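Local coordinates for protein sugar kinase (PDB 2RBC) that probably transfers phosphate from ATP to a sugar, as a putative carbohydrate kinase of the ribokinase (pfkB) family, at residues S123-I126 with E132-I135; I125-R130 with A268-A273; K146-A149 with E153-A156; V161-R166 with L172-V177. All coordinates share one frame; numbering follows the deposited sequence. Where two conformers were deposited one is given.

Overall arrangement
Contacts 1, 2 and 4 are buried, whereas contact 3 lies at the surface. Contacts 1 and 2 share Ile125 on strand 121-127, and their centres are 8 Å apart: contact 1 closes a hairpin by backbone bonding, while contact 2 packs the same strand against the loop before helix 274-287. Arg133 NH1 and Thr271 OG1, 3.0 Å apart, probably hydrogen-bond the two together. Contacts 3 and 4, centres 11 Å apart, lie across the chain's centre from contact 2. They meet through Ile155, which packs on Val174 and Val177. Contact 4 is wholly aliphatic across its segments; contact 3 depends on charge and polar atoms.

Contact 1 of 4, residues S123-I126 with E132-I135; sequences STII and ERLI. With EDO (1,2-ethanediol), chain H; EDO (1,2-ethanediol), chain L.
An antiparallel beta hairpin, the last two strands of a four-stranded sheet that probably corresponds to the lid of ribokinase-family enzymes, pairs Ile125 and Ile126 with Ile135 and Leu134. The axes of the two short strand segments approach to 4.6 Å at 160°. Ile126 and Leu134 form the hydrogen-bonded pair: Ile126 N donates to Leu134 O and Leu134 N to Ile126 O, both at 2.9 Å, both in the carbonyl plane and nearly straight (above 160° at the hydrogen). Ile125 and Ile135 are the non-hydrogen-bonded pair; beside them Ile125 CA leans on Leu134 O at 3.3 Å in a CA-H...O contact.

On one face Ile126 and Leu134 lie alongside each other and touch at their ends, CD1 of Ile126 to CD2 of Leu134. On the other, Ile125 is flanked by Ile135 and Arg133. With CG1 beside the backbone N (chi1 -53°), it offers this branch to Ile135 CG1 at 4.0 Å, a packing that holds for one of the two deposited Ile135 conformers. Leu134 and Ile135 also pair in parallel with a strand of the second subunit, so the sheet runs on through the dimer, reminiscent of the lid-mediated dimers of ribokinase relatives. Arg133 gives NH1 to Thr271 and NH2 to an ethanediol O2. Its aliphatic part stays against the hairpin, with CD 3.8 Å from CG2 of Ile125.

Contact 2 of 4, residues I125-R130 with A268-A273; sequences IIIDNR and AVDTLA. With EDO (1,2-ethanediol), chain L.
The Asp270 carboxylate is approached from one face by Ile127, whose CD1 stands well out of the plane at 4.1 Å from OD2. From the other side of the plane, out past OD1, the backbone N of Leu272 meets Asp270 OD1 at 2.9 Å, 45° above the plane, closing an Asx turn. Gly311 N and Gly312 N both bond OD2, so three backbone N-H groups fix the carboxylate's rotation. Asp128 makes a second Asx turn: Arg130 N reaches Asp128 OD1 at 3.0 Å from 65° above the carboxylate. Arg130 NE has a long salt bridge to Asp128 OD2, well out of the guanidinium plane, and NH2 pairs with Glu132.

Ile125 and Leu272 meet end to end, Ile125 CD1 lying 3.7 Å from Leu272 CD2. CG of Leu272 is anti to its own backbone N (chi1 -175°), which sends the isobutyl group to the strand. Ile127 CD1 is looser on the same methyl, at 4.4 Å.

Asp270-Thr271 begins the sequence that probably matches the DTxGAGD signature of pfkB kinases. The 268-273 loop runs between strand 258-261 and helix 274-287; Leu272 packs on Leu43 of strand 39-45, the neighbour of strand 121-127.

Contact 3 of 4, residues K146-A149 with E153-A156; sequences KKRA and EDIA. With EDO (1,2-ethanediol), chain I.
Arg148 and Asp154 face each other across the contact, but Arg148 NH2 stays 4.2 Å from Asp154 OD2, beyond a salt bridge. OD2 lies at the guanidinium edge, near its plane; at this separation the attraction is probably modest. The same oxygen is 3.8 Å from Ala149 O, an approach between two acceptors that the nearby arginine may offset.

Hydrogen bonding ties the arginine to its own segment instead. NH2 donates to Ala149 O at 2.6 Å with an angle of 144° at the hydrogen. The acceptor lies close to the guanidinium plane, and the donor is tilted 18° from the carbonyl plane. NH1 goes to Gly111 O, and the cation also rests on Trp86, so the group is held through both terminal nitrogens and by a cation-pi contact.

Solvent-like contacts complete the surface. An ethanediol, probably from the crystallisation liquor, gives O1 to Asp154 OD2 at 2.8 Å and lies beside Ala149. Asp154 places its CG beside the backbone N (chi1 -65°), turning the carboxylate toward this molecule.

With 58 Å² buried in all, this is a surface connection by which the loop after strand 133-138 enters the short helix 152-155, ahead of strand 160-163 in the alpha/beta body of the ribokinase-like fold.

Contact 4 of 4, residues V161-R166 with L172-V177; sequences VLVDVR and LDVLTV
Val161 and Val163, both turned to the helix, meet Val174 and Leu175 in the tight part of the contact. CG1 of Val174, anti to its backbone N (chi1 168°), is driven in beside both strand valines: it lies 3.6 Å from Val161 CG2 and 3.8 Å from Val163 CG1. Val163 and Val174 lie antiparallel, overlapping along their sides, whereas Val163 and Leu175 cross obliquely, CG2 of Val163 meeting CD1 of Leu175 at 3.7 Å. Val161 is close to Val174 but loose on Leu175, its CG2 4.5 Å from Leu175 CD2.

This is the strand-helix half of a beta-alpha-beta unit formed by strand 160-163, helix 168-180 and strand 185-189. The segment axes run at 152° and approach to 8.6 Å, with Val174 also covering Leu33 and Val35 of the adjacent strand 31-35. Past the strand end, still buried, Asp164 forms an Asx turn, OD1 accepting from Arg166 N at 2.9 Å and OD2 from Ala37 N.

On the outer side of the helix, by contrast, Thr176 is exposed. Its OG1 turns back to Leu172 O at 2.8 Å, and its N reaches the same oxygen at 3.0 Å from the opposite face of the carbonyl plane.

Contact 1 of 4, residues S123-I126 with E132-I135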
loop_
_atom_site.group_PDB
_atom_site.type_symbol
_atom_site.label_atom_id
_atom_site.label_comp_id
_atom_site.label_asym_id
_atom_site.label_seq_id
_atom_site.Cartn_x
_atom_site.Cartn_y
_atom_site.Cartn_z
ATOM N N SER A 123 0.762 -1.903 -6.110
ATOM C CA SER A 123 -0.619 -2.331 -5.866
ATOM C C SER A 123 -0.895 -2.750 -4.433
ATOM O O SER A 123 -0.009 -3.245 -3.750
ATOM C CB SER A 123 -0.983 -3.521 -6.748
ATOM O OG SER A 123 -0.658 -3.267 -8.107
ATOM N N THR A 124 -2.135 -2.539 -3.978
ATOM C CA THR A 124 -2.630 -3.248 -2.806
ATOM C C THR A 124 -3.428 -4.475 -3.264
ATOM O O THR A 124 -4.296 -4.368 -4.145
ATOM C CB THR A 124 -3.465 -2.361 -1.895
ATOM O OG1 THR A 124 -2.582 -1.566 -1.095
ATOM C CG2 THR A 124 -4.384 -3.180 -0.975
ATOM N N ILE A 125 -3.126 -5.625 -2.668
ATOM C CA ILE A 125 -3.912 -6.836 -2.892
ATOM C C ILE A 125 -4.359 -7.372 -1.541
ATOM O O ILE A 125 -3.536 -7.628 -0.685
ATOM C CB ILE A 125 -3.150 -7.904 -3.689
ATOM C CG1 ILE A 125 -2.599 -7.308 -4.984
ATOM C CG2 ILE A 125 -4.076 -9.080 -4.017
ATOM C CD1 ILE A 125 -1.776 -8.256 -5.854
ATOM N N ILE A 126 -5.673 -7.489 -1.356
ATOM C CA ILE A 126 -6.279 -8.006 -0.122
ATOM C C ILE A 126 -6.709 -9.431 -0.459
ATOM O O ILE A 126 -7.528 -9.624 -1.363
ATOM C CB ILE A 126 -7.461 -7.147 0.345
ATOM C CG1 ILE A 126 -7.022 -5.669 0.535
ATOM C CG2 ILE A 126 -8.063 -7.707 1.653
ATOM C CD1 ILE A 126 -8.141 -4.668 0.571
ATOM N N GLU A 132 -9.106 -15.779 -2.347
ATOM C CA GLU A 132 -9.647 -14.824 -3.302
ATOM C C GLU A 132 -9.001 -13.467 -3.070
ATOM O O GLU A 132 -8.573 -13.183 -1.951
ATOM C CB GLU A 132 -11.157 -14.704 -3.140
ATOM C CG GLU A 132 -11.870 -15.975 -3.551
ATOM C CD GLU A 132 -13.372 -15.815 -3.605
ATOM O OE1 GLU A 132 -13.932 -14.975 -2.847
ATOM O OE2 GLU A 132 -13.987 -16.548 -4.413
ATOM N N ARG A 133 -8.975 -12.633 -4.115
ATOM C CA ARG A 133 -8.247 -11.354 -4.111
ATOM C C ARG A 133 -9.039 -10.132 -4.545
ATOM O O ARG A 133 -9.850 -10.199 -5.468
ATOM C CB ARG A 133 -7.078 -11.444 -5.054
ATOM C CG ARG A 133 -6.244 -12.661 -4.860
ATOM C CD ARG A 133 -4.881 -12.464 -5.448
ATOM N NE ARG A 133 -4.841 -12.596 -6.895
ATOM C CZ ARG A 133 -4.855 -13.755 -7.549
ATOM N NH1 ARG A 133 -4.977 -14.909 -6.912
ATOM N NH2 ARG A 133 -4.772 -13.745 -8.859
ATOM N N LEU A 134 -8.753 -9.006 -3.895
ATOM C CA LEU A 134 -9.189 -7.686 -4.338
ATOM C C LEU A 134 -7.914 -6.864 -4.631
ATOM O O LEU A 134 -7.058 -6.720 -3.743
ATOM C CB LEU A 134 -10.066 -7.016 -3.296
ATOM C CG LEU A 134 -10.258 -5.501 -3.455
ATOM C CD1 LEU A 134 -10.878 -5.112 -4.802
ATOM C CD2 LEU A 134 -11.067 -4.950 -2.284
ATOM N N ILE A 135 -7.778 -6.373 -5.869
ATOM C CA ILE A 135 -6.589 -5.637 -6.302
ATOM C C ILE A 135 -6.921 -4.174 -6.588
ATOM O O ILE A 135 -7.948 -3.846 -7.203
ATOM C CB ILE A 135 -5.911 -6.273 -7.546
ATOM C CG1 ILE A 135 -4.633 -5.503 -7.928
ATOM C CG2 ILE A 135 -6.887 -6.301 -8.716
ATOM C CD1 ILE A 135 -3.704 -6.245 -8.859
HETATM C C1 EDO H . 0.038 -0.427 0.635
HETATM O O1 EDO H . -0.202 0.507 1.702
HETATM C C2 EDO H . -0.197 0.210 -0.741
HETATM O O2 EDO H . -0.480 -0.783 -1.744
HETATM C C1 EDO L . -6.898 -17.816 -9.966
HETATM O O1 EDO L . -7.251 -17.856 -8.571
HETATM C C2 EDO L . -6.803 -16.370 -10.479
HETATM O O2 EDO L . -5.483 -16.065 -10.979
#

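Contact 2 of 4, residues I125-R130 with A268-A273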
loop_
_atom_site.group_PDB
_atom_site.type_symbol
_atom_site.label_atom_id
_atom_site.label_comp_id
_atom_site.label_asym_id
_atom_site.label_seq_id
_atom_site.Cartn_x
_atom_site.Cartn_y
_atom_site.Cartn_z
ATOM N N ILE A 125 -3.126 -5.625 -2.668
ATOM C CA ILE A 125 -3.912 -6.836 -2.892
ATOM C C ILE A 125 -4.359 -7.372 -1.541
ATOM O O ILE A 125 -3.536 -7.628 -0.685
ATOM C CB ILE A 125 -3.150 -7.904 -3.689
ATOM C CG1 ILE A 125 -2.599 -7.308 -4.984
ATOM C CG2 ILE A 125 -4.076 -9.080 -4.017
ATOM C CD1 ILE A 125 -1.776 -8.256 -5.854
ATOM N N ILE A 126 -5.673 -7.489 -1.356
ATOM C CA ILE A 126 -6.279 -8.006 -0.122
ATOM C C ILE A 126 -6.709 -9.431 -0.459
ATOM O O ILE A 126 -7.528 -9.624 -1.363
ATOM C CB ILE A 126 -7.461 -7.147 0.345
ATOM C CG1 ILE A 126 -7.022 -5.669 0.535
ATOM C CG2 ILE A 126 -8.063 -7.707 1.653
ATOM C CD1 ILE A 126 -8.141 -4.668 0.571
ATOM N N ILE A 127 -6.113 -10.402 0.240
ATOM C CA ILE A 127 -6.293 -11.826 0.005
ATOM C C ILE A 127 -6.992 -12.457 1.228
ATOM O O ILE A 127 -6.437 -12.484 2.342
ATOM C CB ILE A 127 -4.933 -12.496 -0.237
ATOM C CG1 ILE A 127 -4.113 -11.689 -1.250
ATOM C CG2 ILE A 127 -5.105 -13.918 -0.677
ATOM C CD1 ILE A 127 -2.771 -12.278 -1.602
ATOM N N ASP A 128 -8.236 -12.909 1.031
ATOM C CA ASP A 128 -9.034 -13.476 2.120
ATOM C C ASP A 128 -8.638 -14.925 2.389
ATOM O O ASP A 128 -7.703 -15.465 1.761
ATOM C CB ASP A 128 -10.562 -13.292 1.898
ATOM C CG ASP A 128 -11.116 -14.127 0.741
ATOM O OD1 ASP A 128 -10.377 -14.947 0.183
ATOM O OD2 ASP A 128 -12.301 -13.937 0.393
ATOM N N ASN A 129 -9.297 -15.552 3.360
ATOM C CA ASN A 129 -8.948 -16.937 3.689
ATOM C C ASN A 129 -9.513 -17.985 2.719
ATOM O O ASN A 129 -9.321 -19.175 2.934
ATOM C CB ASN A 129 -9.289 -17.270 5.136
ATOM C CG ASN A 129 -10.778 -17.217 5.420
ATOM O OD1 ASN A 129 -11.620 -17.288 4.513
ATOM N ND2 ASN A 129 -11.106 -17.080 6.689
ATOM N N ARG A 130 -10.178 -17.548 1.648
ATOM C CA ARG A 130 -10.444 -18.418 0.494
ATOM C C ARG A 130 -9.366 -18.311 -0.586
ATOM O O ARG A 130 -9.500 -18.926 -1.652
ATOM C CB ARG A 130 -11.757 -18.053 -0.175
ATOM C CG ARG A 130 -12.931 -17.934 0.740
ATOM C CD ARG A 130 -14.098 -17.569 -0.114
ATOM N NE ARG A 130 -14.975 -16.595 0.522
ATOM C CZ ARG A 130 -15.934 -15.912 -0.115
ATOM N NH1 ARG A 130 -16.692 -15.037 0.564
ATOM N NH2 ARG A 130 -16.147 -16.088 -1.432
ATOM N N ALA A 268 -4.724 -24.858 -3.275
ATOM C CA ALA A 268 -4.418 -23.519 -3.772
ATOM C C ALA A 268 -4.543 -22.447 -2.697
ATOM O O ALA A 268 -5.522 -21.670 -2.711
ATOM C CB ALA A 268 -5.340 -23.165 -4.907
ATOM N N VAL A 269 -3.519 -22.323 -1.857
ATOM C CA VAL A 269 -3.454 -21.268 -0.833
ATOM C C VAL A 269 -3.417 -19.834 -1.418
ATOM O O VAL A 269 -4.094 -18.913 -0.917
ATOM C CB VAL A 269 -2.214 -21.486 0.080
ATOM C CG1 VAL A 269 -2.084 -20.399 1.128
ATOM C CG2 VAL A 269 -2.297 -22.843 0.739
ATOM N N ASP A 270 -2.605 -19.645 -2.445
ATOM C CA ASP A 270 -2.425 -18.338 -3.070
ATOM C C ASP A 270 -1.964 -18.536 -4.498
ATOM O O ASP A 270 -0.830 -18.905 -4.742
ATOM C CB ASP A 270 -1.456 -17.485 -2.247
ATOM C CG ASP A 270 -1.189 -16.115 -2.856
ATOM O OD1 ASP A 270 -1.859 -15.727 -3.830
ATOM O OD2 ASP A 270 -0.276 -15.439 -2.356
ATOM N N THR A 271 -2.863 -18.313 -5.450
ATOM C CA THR A 271 -2.538 -18.518 -6.853
ATOM C C THR A 271 -1.904 -17.266 -7.488
ATOM O O THR A 271 -1.551 -17.283 -8.633
ATOM C CB THR A 271 -3.775 -18.906 -7.665
ATOM O OG1 THR A 271 -4.673 -17.801 -7.661
ATOM C CG2 THR A 271 -4.458 -20.129 -7.099
ATOM N N LEU A 272 -1.727 -16.186 -6.729
ATOM C CA LEU A 272 -1.073 -14.989 -7.279
ATOM C C LEU A 272 0.308 -15.362 -7.806
ATOM O O LEU A 272 1.069 -16.005 -7.103
ATOM C CB LEU A 272 -0.998 -13.910 -6.182
ATOM C CG LEU A 272 -0.473 -12.534 -6.552
ATOM C CD1 LEU A 272 -1.272 -11.902 -7.685
ATOM C CD2 LEU A 272 -0.483 -11.640 -5.291
ATOM N N ALA A 273 0.609 -14.991 -9.055
ATOM C CA ALA A 273 1.933 -15.254 -9.695
ATOM C C ALA A 273 2.143 -16.674 -10.240
ATOM O O ALA A 273 3.226 -16.993 -10.715
ATOM C CB ALA A 273 3.104 -14.859 -8.743
HETATM C C1 EDO L . -6.898 -17.816 -9.966
HETATM O O1 EDO L . -7.251 -17.856 -8.571
HETATM C C2 EDO L . -6.803 -16.370 -10.479
HETATM O O2 EDO L . -5.483 -16.065 -10.979
#

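Contact 3 of 4, residues K146-A149 with E153-A156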
loop_
_atom_site.group_PDB
_atom_site.type_symbol
_atom_site.label_atom_id
_atom_site.label_comp_id
_atom_site.label_asym_id
_atom_site.label_seq_id
_atom_site.Cartn_x
_atom_site.Cartn_y
_atom_site.Cartn_z
ATOM N N LYS A 146 8.906 6.066 -23.283
ATOM C CA LYS A 146 10.168 6.364 -23.910
ATOM C C LYS A 146 10.757 5.090 -24.487
ATOM O O LYS A 146 10.535 3.972 -24.005
ATOM C CB LYS A 146 11.105 6.990 -22.898
ATOM C CG LYS A 146 12.223 7.796 -23.473
ATOM C CD LYS A 146 12.648 8.893 -22.469
ATOM C CE LYS A 146 14.139 9.312 -22.618
ATOM N NZ LYS A 146 14.593 9.460 -24.057
ATOM N N LYS A 147 11.513 5.277 -25.557
ATOM C CA LYS A 147 12.055 4.154 -26.277
ATOM C C LYS A 147 13.251 3.576 -25.521
ATOM O O LYS A 147 14.149 4.310 -25.140
ATOM C CB LYS A 147 12.433 4.603 -27.690
ATOM C CG LYS A 147 11.202 4.921 -28.556
ATOM C CD LYS A 147 11.509 4.635 -30.029
ATOM C CE LYS A 147 10.571 5.395 -30.990
ATOM N NZ LYS A 147 10.799 4.998 -32.443
ATOM N N ARG A 148 13.256 2.280 -25.276
ATOM C CA ARG A 148 14.408 1.641 -24.659
ATOM C C ARG A 148 15.196 0.841 -25.706
ATOM O O ARG A 148 14.597 0.129 -26.478
ATOM C CB ARG A 148 13.898 0.756 -23.565
ATOM C CG ARG A 148 14.985 0.282 -22.634
ATOM C CD ARG A 148 15.302 -1.121 -22.868
ATOM N NE ARG A 148 16.239 -1.604 -21.869
ATOM C CZ ARG A 148 17.483 -1.988 -22.106
ATOM N NH1 ARG A 148 18.244 -2.402 -21.108
ATOM N NH2 ARG A 148 17.976 -1.986 -23.306
ATOM N N ALA A 149 16.526 0.929 -25.720
ATOM C CA ALA A 149 17.322 0.327 -26.791
ATOM C C ALA A 149 17.260 -1.182 -26.780
ATOM O O ALA A 149 17.217 -1.808 -25.737
ATOM C CB ALA A 149 18.784 0.786 -26.729
ATOM N N GLU A 153 23.153 -7.097 -30.595
ATOM C CA GLU A 153 24.268 -7.372 -29.693
ATOM C C GLU A 153 23.823 -7.521 -28.212
ATOM O O GLU A 153 24.338 -8.403 -27.515
ATOM C CB GLU A 153 25.373 -6.309 -29.864
ATOM C CG GLU A 153 26.188 -6.454 -31.179
ATOM C CD GLU A 153 27.376 -5.463 -31.269
ATOM O OE1 GLU A 153 27.441 -4.565 -30.384
ATOM O OE2 GLU A 153 28.235 -5.568 -32.205
ATOM N N ASP A 154 22.884 -6.678 -27.742
ATOM C CA ASP A 154 22.227 -6.850 -26.444
ATOM C C ASP A 154 21.596 -8.250 -26.317
ATOM O O ASP A 154 21.793 -8.939 -25.315
ATOM C CB ASP A 154 21.084 -5.827 -26.185
ATOM C CG ASP A 154 21.558 -4.357 -26.077
ATOM O OD1 ASP A 154 22.790 -4.149 -25.879
ATOM O OD2 ASP A 154 20.661 -3.430 -26.217
ATOM N N ILE A 155 20.802 -8.641 -27.303
ATOM C CA ILE A 155 19.980 -9.839 -27.189
ATOM C C ILE A 155 20.801 -11.115 -27.371
ATOM O O ILE A 155 20.446 -12.167 -26.844
ATOM C CB ILE A 155 18.794 -9.776 -28.180
ATOM C CG1 ILE A 155 17.881 -8.576 -27.832
ATOM C CG2 ILE A 155 17.983 -11.085 -28.192
ATOM C CD1 ILE A 155 17.202 -8.662 -26.430
ATOM N N ALA A 156 21.915 -11.022 -28.101
ATOM C CA ALA A 156 22.706 -12.206 -28.430
ATOM C C ALA A 156 23.310 -12.803 -27.177
ATOM O O ALA A 156 23.718 -13.964 -27.171
ATOM C CB ALA A 156 23.833 -11.866 -29.466
HETATM C C1 EDO I . 22.599 -0.930 -26.811
HETATM O O1 EDO I . 21.380 -0.692 -26.090
HETATM C C2 EDO I . 22.945 0.215 -27.773
HETATM O O2 EDO I . 21.802 1.005 -28.144
#

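Contact 4 of 4, residues V161-R166 with L172-V177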
loop_
_atom_site.group_PDB
_atom_site.type_symbol
_atom_site.label_atom_id
_atom_site.label_comp_id
_atom_site.label_asym_id
_atom_site.label_seq_id
_atom_site.Cartn_x
_atom_site.Cartn_y
_atom_site.Cartn_z
ATOM N N VAL A 161 14.299 -15.238 -24.571
ATOM C CA VAL A 161 13.653 -14.035 -24.051
ATOM C C VAL A 161 12.193 -14.348 -23.774
ATOM O O VAL A 161 11.579 -15.201 -24.433
ATOM C CB VAL A 161 13.765 -12.811 -24.995
ATOM C CG1 VAL A 161 15.207 -12.545 -25.354
ATOM C CG2 VAL A 161 12.907 -12.952 -26.236
ATOM N N LEU A 162 11.684 -13.706 -22.732
ATOM C CA LEU A 162 10.284 -13.818 -22.343
ATOM C C LEU A 162 9.727 -12.424 -22.156
ATOM O O LEU A 162 10.348 -11.586 -21.479
ATOM C CB LEU A 162 10.163 -14.621 -21.043
ATOM C CG LEU A 162 8.775 -14.742 -20.410
ATOM C CD1 LEU A 162 7.731 -15.362 -21.332
ATOM C CD2 LEU A 162 8.885 -15.411 -19.025
ATOM N N VAL A 163 8.577 -12.124 -22.766
ATOM C CA VAL A 163 8.018 -10.775 -22.656
ATOM C C VAL A 163 6.568 -10.880 -22.210
ATOM O O VAL A 163 5.880 -11.809 -22.605
ATOM C CB VAL A 163 8.104 -9.933 -23.983
ATOM C CG1 VAL A 163 9.609 -9.890 -24.573
ATOM C CG2 VAL A 163 7.066 -10.401 -25.023
ATOM N N ASP A 164 6.141 -9.925 -21.369
ATOM C CA ASP A 164 4.721 -9.757 -20.995
ATOM C C ASP A 164 4.035 -8.655 -21.815
ATOM O O ASP A 164 4.645 -8.087 -22.707
ATOM C CB ASP A 164 4.567 -9.600 -19.461
ATOM C CG ASP A 164 5.000 -8.267 -18.923
ATOM O OD1 ASP A 164 5.045 -7.290 -19.695
ATOM O OD2 ASP A 164 5.315 -8.180 -17.686
ATOM N N VAL A 165 2.756 -8.397 -21.535
ATOM C CA VAL A 165 1.961 -7.463 -22.320
ATOM C C VAL A 165 2.064 -6.014 -21.807
ATOM O O VAL A 165 1.452 -5.131 -22.363
ATOM C CB VAL A 165 0.463 -7.872 -22.372
ATOM C CG1 VAL A 165 0.297 -9.188 -23.146
ATOM C CG2 VAL A 165 -0.182 -7.912 -20.949
ATOM N N ARG A 166 2.890 -5.769 -20.801
ATOM C CA ARG A 166 2.898 -4.473 -20.126
ATOM C C ARG A 166 3.647 -3.348 -20.850
ATOM O O ARG A 166 3.280 -2.199 -20.731
ATOM C CB ARG A 166 3.445 -4.608 -18.700
ATOM C CG ARG A 166 3.526 -3.256 -17.933
ATOM C CD ARG A 166 2.148 -2.584 -17.752
ATOM N NE ARG A 166 1.411 -3.380 -16.789
ATOM C CZ ARG A 166 0.520 -4.341 -17.060
ATOM N NH1 ARG A 166 0.095 -4.619 -18.299
ATOM N NH2 ARG A 166 -0.013 -5.016 -16.046
ATOM N N LEU A 172 7.689 -6.029 -28.436
ATOM C CA LEU A 172 7.717 -6.313 -29.865
ATOM C C LEU A 172 9.135 -6.391 -30.381
ATOM O O LEU A 172 9.500 -7.299 -31.124
ATOM C CB LEU A 172 6.953 -5.236 -30.635
ATOM C CG LEU A 172 6.805 -5.450 -32.141
ATOM C CD1 LEU A 172 6.165 -6.807 -32.474
ATOM C CD2 LEU A 172 5.985 -4.306 -32.746
ATOM N N ASP A 173 9.951 -5.444 -29.968
ATOM C CA ASP A 173 11.336 -5.389 -30.416
ATOM C C ASP A 173 12.150 -6.544 -29.898
ATOM O O ASP A 173 12.977 -7.118 -30.629
ATOM C CB ASP A 173 12.008 -4.138 -29.900
ATOM C CG ASP A 173 11.769 -2.939 -30.761
ATOM O OD1 ASP A 173 11.171 -3.072 -31.869
ATOM O OD2 ASP A 173 12.198 -1.839 -30.315
ATOM N N VAL A 174 11.960 -6.873 -28.624
ATOM C CA VAL A 174 12.721 -7.971 -28.019
ATOM C C VAL A 174 12.373 -9.328 -28.691
ATOM O O VAL A 174 13.261 -10.154 -28.998
ATOM C CB VAL A 174 12.514 -8.012 -26.484
ATOM C CG1 VAL A 174 13.067 -9.325 -25.929
ATOM C CG2 VAL A 174 13.208 -6.754 -25.792
ATOM N N LEU A 175 11.081 -9.552 -28.921
ATOM C CA LEU A 175 10.651 -10.761 -29.603
ATOM C C LEU A 175 11.246 -10.850 -31.011
ATOM O O LEU A 175 11.750 -11.884 -31.396
ATOM C CB LEU A 175 9.118 -10.896 -29.688
ATOM C CG LEU A 175 8.362 -11.121 -28.380
ATOM C CD1 LEU A 175 6.820 -11.008 -28.620
ATOM C CD2 LEU A 175 8.731 -12.457 -27.728
ATOM N N THR A 176 11.145 -9.762 -31.767
ATOM C CA THR A 176 11.644 -9.713 -33.134
ATOM C C THR A 176 13.125 -10.004 -33.229
ATOM O O THR A 176 13.557 -10.853 -34.043
ATOM C CB THR A 176 11.330 -8.367 -33.777
ATOM O OG1 THR A 176 9.911 -8.194 -33.753
ATOM C CG2 THR A 176 11.843 -8.309 -35.268
ATOM N N VAL A 177 13.910 -9.312 -32.416
ATOM C CA VAL A 177 15.376 -9.452 -32.480
ATOM C C VAL A 177 15.739 -10.885 -32.036
ATOM O O VAL A 177 16.475 -11.601 -32.725
ATOM C CB VAL A 177 16.091 -8.353 -31.611
ATOM C CG1 VAL A 177 17.621 -8.586 -31.550
ATOM C CG2 VAL A 177 15.767 -6.948 -32.168
#